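Local atomic coordinates of AP endonuclease, family protein 2 (Mycobacterium smegmatis, PDB entry 5TNV), a protein that binds a magnesium ion in a xylose isomerase-like TIM barrel and may act as an endonuclease. Residues G219-L230 against Y247-R258. Numbering follows the deposited sequence.
Sequences GLNPDLGNLVRL and YSNFWHIKNYSR
The H252 ring carries N221 ND2 over the centre of one face, with amide and imidazole planes 75° apart, while D223 OD2 lies in plane at its ND1 edge. D223 OD2 and H252 ND1 are 3.3 Å apart because both bind the magnesium ion, whose site E193 completes; on the other side of the ring NE2 is hydrogen-bonded, with S104 as the polar partner of H252. In this xylose isomerase-like TIM barrel D223 directly follows strand 218-221 and H252 lies near the start of strand 251-261. N221, its CG anti to the backbone N (chi1 165°), reaches across that seam: OD1 accepts from H252 N at 2.9 Å, and ND2 is hydrogen-bonded to N139, which helps hold the amide against the ring face. The W251 indole is sandwiched between P222 CG on one face and I253 CD1 on the opposite one. Farther from the metal, L220 and S248 form a single backbone bridge, with L220 N donating to Y247 O and N249 N to L220 O.

K254 NZ forms a salt bridge with D223 OD1 (2.8 Å), met on the syn side, donates to N226 OD1 from above the amide plane, and makes a second salt bridge to E300. A water donating to D223 OD1 accepts from G225 N and K254 N; together these probably help position the metal-binding carboxylate. R229 CB sits 3.5 Å from the centroid of the Y256 ring in a CH-pi contact; the extended arginine then brings NH1 back to Y256 OH, in the guanidinium plane, while NH2 pairs with E196. At the far end R258 NH1 donates to two carbonyls, to L230 O in the carbonyl plane at 2.8 Å and to V228 O from 42° out of that carbonyl's plane.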
loop_
_atom_site.group_PDB
_atom_site.type_symbol
_atom_site.label_atom_id
_atom_site.label_comp_id
_atom_site.label_asym_id
_atom_site.label_seq_id
_atom_site.Cartn_x
_atom_site.Cartn_y
_atom_site.Cartn_z
ATOM N N GLY A 219 -9.094 -22.459 -22.521
ATOM C CA GLY A 219 -9.704 -21.179 -22.122
ATOM C C GLY A 219 -8.591 -20.170 -21.868
ATOM O O GLY A 219 -7.405 -20.484 -21.945
ATOM N N LEU A 220 -9.030 -18.943 -21.608
ATOM C CA LEU A 220 -8.106 -17.858 -21.276
ATOM C C LEU A 220 -7.789 -17.828 -19.782
ATOM O O LEU A 220 -8.604 -18.188 -18.934
ATOM C CB LEU A 220 -8.678 -16.494 -21.694
ATOM C CG LEU A 220 -8.894 -16.276 -23.172
ATOM C CD1 LEU A 220 -9.538 -14.896 -23.377
ATOM C CD2 LEU A 220 -7.575 -16.393 -23.925
ATOM N N ASN A 221 -6.618 -17.263 -19.497
ATOM C CA ASN A 221 -6.186 -16.867 -18.156
ATOM C C ASN A 221 -5.999 -15.346 -18.241
ATOM O O ASN A 221 -4.982 -14.876 -18.794
ATOM C CB ASN A 221 -4.907 -17.588 -17.771
ATOM C CG ASN A 221 -4.225 -16.973 -16.577
ATOM O OD1 ASN A 221 -4.776 -16.107 -15.888
ATOM N ND2 ASN A 221 -3.002 -17.423 -16.312
ATOM N N PRO A 222 -6.948 -14.566 -17.754
ATOM C CA PRO A 222 -6.962 -13.127 -17.920
ATOM C C PRO A 222 -6.070 -12.450 -16.868
ATOM O O PRO A 222 -6.555 -11.785 -15.945
ATOM C CB PRO A 222 -8.437 -12.766 -17.781
ATOM C CG PRO A 222 -8.930 -13.732 -16.754
ATOM C CD PRO A 222 -8.191 -15.017 -17.067
ATOM N N ASP A 223 -4.745 -12.609 -17.035
ATOM C CA ASP A 223 -3.759 -12.049 -16.090
ATOM C C ASP A 223 -3.568 -10.578 -16.444
ATOM O O ASP A 223 -2.505 -10.170 -16.923
ATOM C CB ASP A 223 -2.480 -12.840 -16.161
ATOM C CG ASP A 223 -1.466 -12.485 -15.096
ATOM O OD1 ASP A 223 -1.711 -11.575 -14.257
ATOM O OD2 ASP A 223 -0.384 -13.135 -15.095
ATOM N N LEU A 224 -4.626 -9.792 -16.228
ATOM C CA LEU A 224 -4.622 -8.425 -16.762
ATOM C C LEU A 224 -3.738 -7.503 -15.943
ATOM O O LEU A 224 -3.427 -6.393 -16.446
ATOM C CB LEU A 224 -6.034 -7.877 -16.945
ATOM C CG LEU A 224 -6.930 -8.698 -17.861
ATOM C CD1 LEU A 224 -8.216 -7.947 -18.163
ATOM C CD2 LEU A 224 -6.230 -9.117 -19.134
ATOM N N GLY A 225 -3.271 -7.891 -14.783
ATOM C CA GLY A 225 -2.202 -7.138 -14.150
ATOM C C GLY A 225 -0.989 -6.986 -15.087
ATOM O O GLY A 225 -0.311 -5.961 -15.018
ATOM N N ASN A 226 -0.735 -7.974 -15.928
ATOM C CA ASN A 226 0.355 -7.880 -16.874
ATOM C C ASN A 226 0.233 -6.626 -17.771
ATOM O O ASN A 226 1.238 -6.060 -18.180
ATOM C CB ASN A 226 0.436 -9.106 -17.766
ATOM C CG ASN A 226 0.857 -10.359 -17.041
ATOM O OD1 ASN A 226 1.520 -10.277 -15.977
ATOM N ND2 ASN A 226 0.528 -11.510 -17.582
ATOM N N LEU A 227 -0.990 -6.251 -18.098
ATOM C CA LEU A 227 -1.287 -5.097 -18.930
ATOM C C LEU A 227 -1.409 -3.828 -18.154
ATOM O O LEU A 227 -0.934 -2.747 -18.602
ATOM C CB LEU A 227 -2.537 -5.343 -19.779
ATOM C CG LEU A 227 -2.516 -6.602 -20.663
ATOM C CD1 LEU A 227 -3.748 -6.636 -21.533
ATOM C CD2 LEU A 227 -1.238 -6.720 -21.471
ATOM N N VAL A 228 -2.081 -3.830 -16.981
ATOM C CA VAL A 228 -2.319 -2.625 -16.195
ATOM C C VAL A 228 -1.010 -1.967 -15.773
ATOM O O VAL A 228 -0.945 -0.735 -15.623
ATOM C CB VAL A 228 -3.212 -2.991 -14.994
ATOM C CG1 VAL A 228 -3.268 -1.904 -13.938
ATOM C CG2 VAL A 228 -4.606 -3.404 -15.458
ATOM N N ARG A 229 0.060 -2.741 -15.584
ATOM C CA ARG A 229 1.355 -2.188 -15.144
ATOM C C ARG A 229 2.038 -1.412 -16.243
ATOM O O ARG A 229 3.022 -0.694 -15.945
ATOM C CB ARG A 229 2.249 -3.333 -14.682
ATOM C CG ARG A 229 2.746 -4.262 -15.811
ATOM C CD ARG A 229 3.177 -5.585 -15.268
ATOM N NE ARG A 229 3.570 -6.512 -16.322
ATOM C CZ ARG A 229 3.923 -7.772 -16.085
ATOM N NH1 ARG A 229 4.043 -8.221 -14.846
ATOM N NH2 ARG A 229 4.178 -8.572 -17.130
ATOM N N LEU A 230 1.651 -1.548 -17.514
ATOM C CA LEU A 230 2.459 -1.063 -18.611
ATOM C C LEU A 230 2.337 0.449 -18.791
ATOM O O LEU A 230 1.270 1.055 -18.632
ATOM C CB LEU A 230 2.037 -1.740 -19.904
ATOM C CG LEU A 230 2.191 -3.266 -19.907
ATOM C CD1 LEU A 230 1.590 -3.854 -21.180
ATOM C CD2 LEU A 230 3.636 -3.673 -19.738
ATOM N N TYR A 247 -14.617 -16.175 -21.401
ATOM C CA TYR A 247 -13.802 -17.191 -22.031
ATOM C C TYR A 247 -12.751 -17.779 -21.089
ATOM O O TYR A 247 -11.896 -18.541 -21.541
ATOM C CB TYR A 247 -13.090 -16.608 -23.261
ATOM C CG TYR A 247 -14.029 -16.019 -24.269
ATOM C CD1 TYR A 247 -14.604 -16.831 -25.217
ATOM C CD2 TYR A 247 -14.346 -14.664 -24.271
ATOM C CE1 TYR A 247 -15.474 -16.316 -26.156
ATOM C CE2 TYR A 247 -15.235 -14.139 -25.184
ATOM C CZ TYR A 247 -15.781 -14.980 -26.119
ATOM O OH TYR A 247 -16.674 -14.442 -27.083
ATOM N N SER A 248 -12.775 -17.389 -19.810
ATOM C CA SER A 248 -11.720 -17.689 -18.857
ATOM C C SER A 248 -11.978 -18.947 -18.033
ATOM O O SER A 248 -13.059 -19.131 -17.469
ATOM C CB SER A 248 -11.517 -16.469 -17.953
ATOM O OG SER A 248 -11.047 -15.359 -18.676
ATOM N N ASN A 249 -10.921 -19.743 -17.897
ATOM C CA ASN A 249 -11.010 -21.016 -17.128
ATOM C C ASN A 249 -9.993 -21.087 -15.986
ATOM O O ASN A 249 -9.923 -22.119 -15.322
ATOM C CB ASN A 249 -10.930 -22.229 -18.039
ATOM C CG ASN A 249 -9.568 -22.346 -18.715
ATOM O OD1 ASN A 249 -8.753 -21.433 -18.718
ATOM N ND2 ASN A 249 -9.339 -23.467 -19.380
ATOM N N PHE A 250 -9.220 -20.045 -15.760
ATOM C CA PHE A 250 -8.124 -20.012 -14.782
ATOM C C PHE A 250 -7.770 -18.542 -14.609
ATOM O O PHE A 250 -8.041 -17.756 -15.505
ATOM C CB PHE A 250 -6.939 -20.796 -15.350
ATOM C CG PHE A 250 -5.703 -20.843 -14.470
ATOM C CD1 PHE A 250 -5.776 -21.230 -13.143
ATOM C CD2 PHE A 250 -4.447 -20.535 -15.002
ATOM C CE1 PHE A 250 -4.666 -21.312 -12.350
ATOM C CE2 PHE A 250 -3.315 -20.624 -14.201
ATOM C CZ PHE A 250 -3.407 -21.035 -12.893
ATOM N N TRP A 251 -7.128 -18.181 -13.501
ATOM C CA TRP A 251 -6.917 -16.747 -13.263
ATOM C C TRP A 251 -5.667 -16.513 -12.387
ATOM O O TRP A 251 -5.715 -16.684 -11.189
ATOM C CB TRP A 251 -8.173 -16.172 -12.618
ATOM C CG TRP A 251 -8.312 -14.671 -12.697
ATOM C CD1 TRP A 251 -7.445 -13.700 -13.145
ATOM C CD2 TRP A 251 -9.510 -13.973 -12.289
ATOM N NE1 TRP A 251 -8.034 -12.463 -13.023
ATOM C CE2 TRP A 251 -9.291 -12.600 -12.511
ATOM C CE3 TRP A 251 -10.703 -14.419 -11.770
ATOM C CZ2 TRP A 251 -10.281 -11.667 -12.212
ATOM C CZ3 TRP A 251 -11.706 -13.493 -11.460
ATOM C CH2 TRP A 251 -11.472 -12.127 -11.682
ATOM N N HIS A 252 -4.598 -16.058 -13.036
ATOM C CA HIS A 252 -3.477 -15.391 -12.368
ATOM C C HIS A 252 -3.984 -13.989 -11.994
ATOM O O HIS A 252 -4.352 -13.222 -12.890
ATOM C CB HIS A 252 -2.269 -15.248 -13.272
ATOM C CG HIS A 252 -1.448 -16.451 -13.524
ATOM N ND1 HIS A 252 -0.241 -16.344 -14.175
ATOM C CD2 HIS A 252 -1.695 -17.762 -13.228
ATOM C CE1 HIS A 252 0.219 -17.584 -14.232
ATOM N NE2 HIS A 252 -0.588 -18.464 -13.680
ATOM N N ILE A 253 -3.992 -13.698 -10.716
ATOM C CA ILE A 253 -4.721 -12.508 -10.226
ATOM C C ILE A 253 -3.756 -11.656 -9.396
ATOM O O ILE A 253 -3.342 -12.055 -8.311
ATOM C CB ILE A 253 -5.997 -12.951 -9.488
ATOM C CG1 ILE A 253 -6.832 -11.733 -9.061
ATOM C CG2 ILE A 253 -5.753 -13.898 -8.333
ATOM C CD1 ILE A 253 -8.251 -12.070 -8.630
ATOM N N LYS A 254 -3.448 -10.475 -9.918
ATOM C CA LYS A 254 -2.515 -9.540 -9.267
ATOM C C LYS A 254 -2.930 -8.121 -9.623
ATOM O O LYS A 254 -3.669 -7.866 -10.581
ATOM C CB LYS A 254 -1.058 -9.828 -9.630
ATOM C CG LYS A 254 -0.695 -9.689 -11.086
ATOM C CD LYS A 254 0.810 -9.789 -11.311
ATOM C CE LYS A 254 1.247 -9.817 -12.779
ATOM N NZ LYS A 254 0.892 -11.106 -13.421
ATOM N N ASN A 255 -2.370 -7.158 -8.864
ATOM C CA ASN A 255 -2.728 -5.765 -9.032
ATOM C C ASN A 255 -1.491 -4.851 -8.979
ATOM O O ASN A 255 -0.424 -5.215 -8.476
ATOM C CB ASN A 255 -3.771 -5.326 -7.996
ATOM C CG ASN A 255 -4.787 -4.303 -8.452
ATOM O OD1 ASN A 255 -4.663 -3.738 -9.567
ATOM N ND2 ASN A 255 -5.784 -4.050 -7.645
ATOM N N TYR A 256 -1.698 -3.645 -9.471
ATOM C CA TYR A 256 -0.709 -2.584 -9.537
ATOM C C TYR A 256 -1.404 -1.259 -9.322
ATOM O O TYR A 256 -2.524 -1.096 -9.844
ATOM C CB TYR A 256 -0.033 -2.485 -10.914
ATOM C CG TYR A 256 0.762 -3.694 -11.276
ATOM C CD1 TYR A 256 0.185 -4.843 -11.798
ATOM C CD2 TYR A 256 2.154 -3.712 -11.098
ATOM C CE1 TYR A 256 0.915 -5.952 -12.118
ATOM C CE2 TYR A 256 2.916 -4.820 -11.424
ATOM C CZ TYR A 256 2.291 -5.972 -11.937
ATOM O OH TYR A 256 2.992 -7.086 -12.301
ATOM N N SER A 257 -0.804 -0.290 -8.618
ATOM C CA SER A 257 -1.236 1.085 -8.844
ATOM C C SER A 257 -0.978 1.418 -10.318
ATOM O O SER A 257 -0.070 0.852 -10.939
ATOM C CB SER A 257 -0.493 2.050 -7.941
ATOM O OG SER A 257 0.897 1.980 -8.174
ATOM N N ARG A 258 -1.733 2.392 -10.827
ATOM C CA ARG A 258 -1.543 2.872 -12.200
ATOM C C ARG A 258 -1.762 4.381 -12.169
ATOM O O ARG A 258 -2.756 4.839 -11.578
ATOM C CB ARG A 258 -2.515 2.214 -13.158
ATOM C CG ARG A 258 -2.428 2.681 -14.605
ATOM C CD ARG A 258 -3.320 1.864 -15.529
ATOM N NE ARG A 258 -3.328 2.360 -16.896
ATOM C CZ ARG A 258 -2.341 2.194 -17.784
ATOM N NH1 ARG A 258 -1.285 1.463 -17.484
ATOM N NH2 ARG A 258 -2.462 2.783 -18.964
HETATM O O HOH W 1 -3.790 -10.268 -13.041
#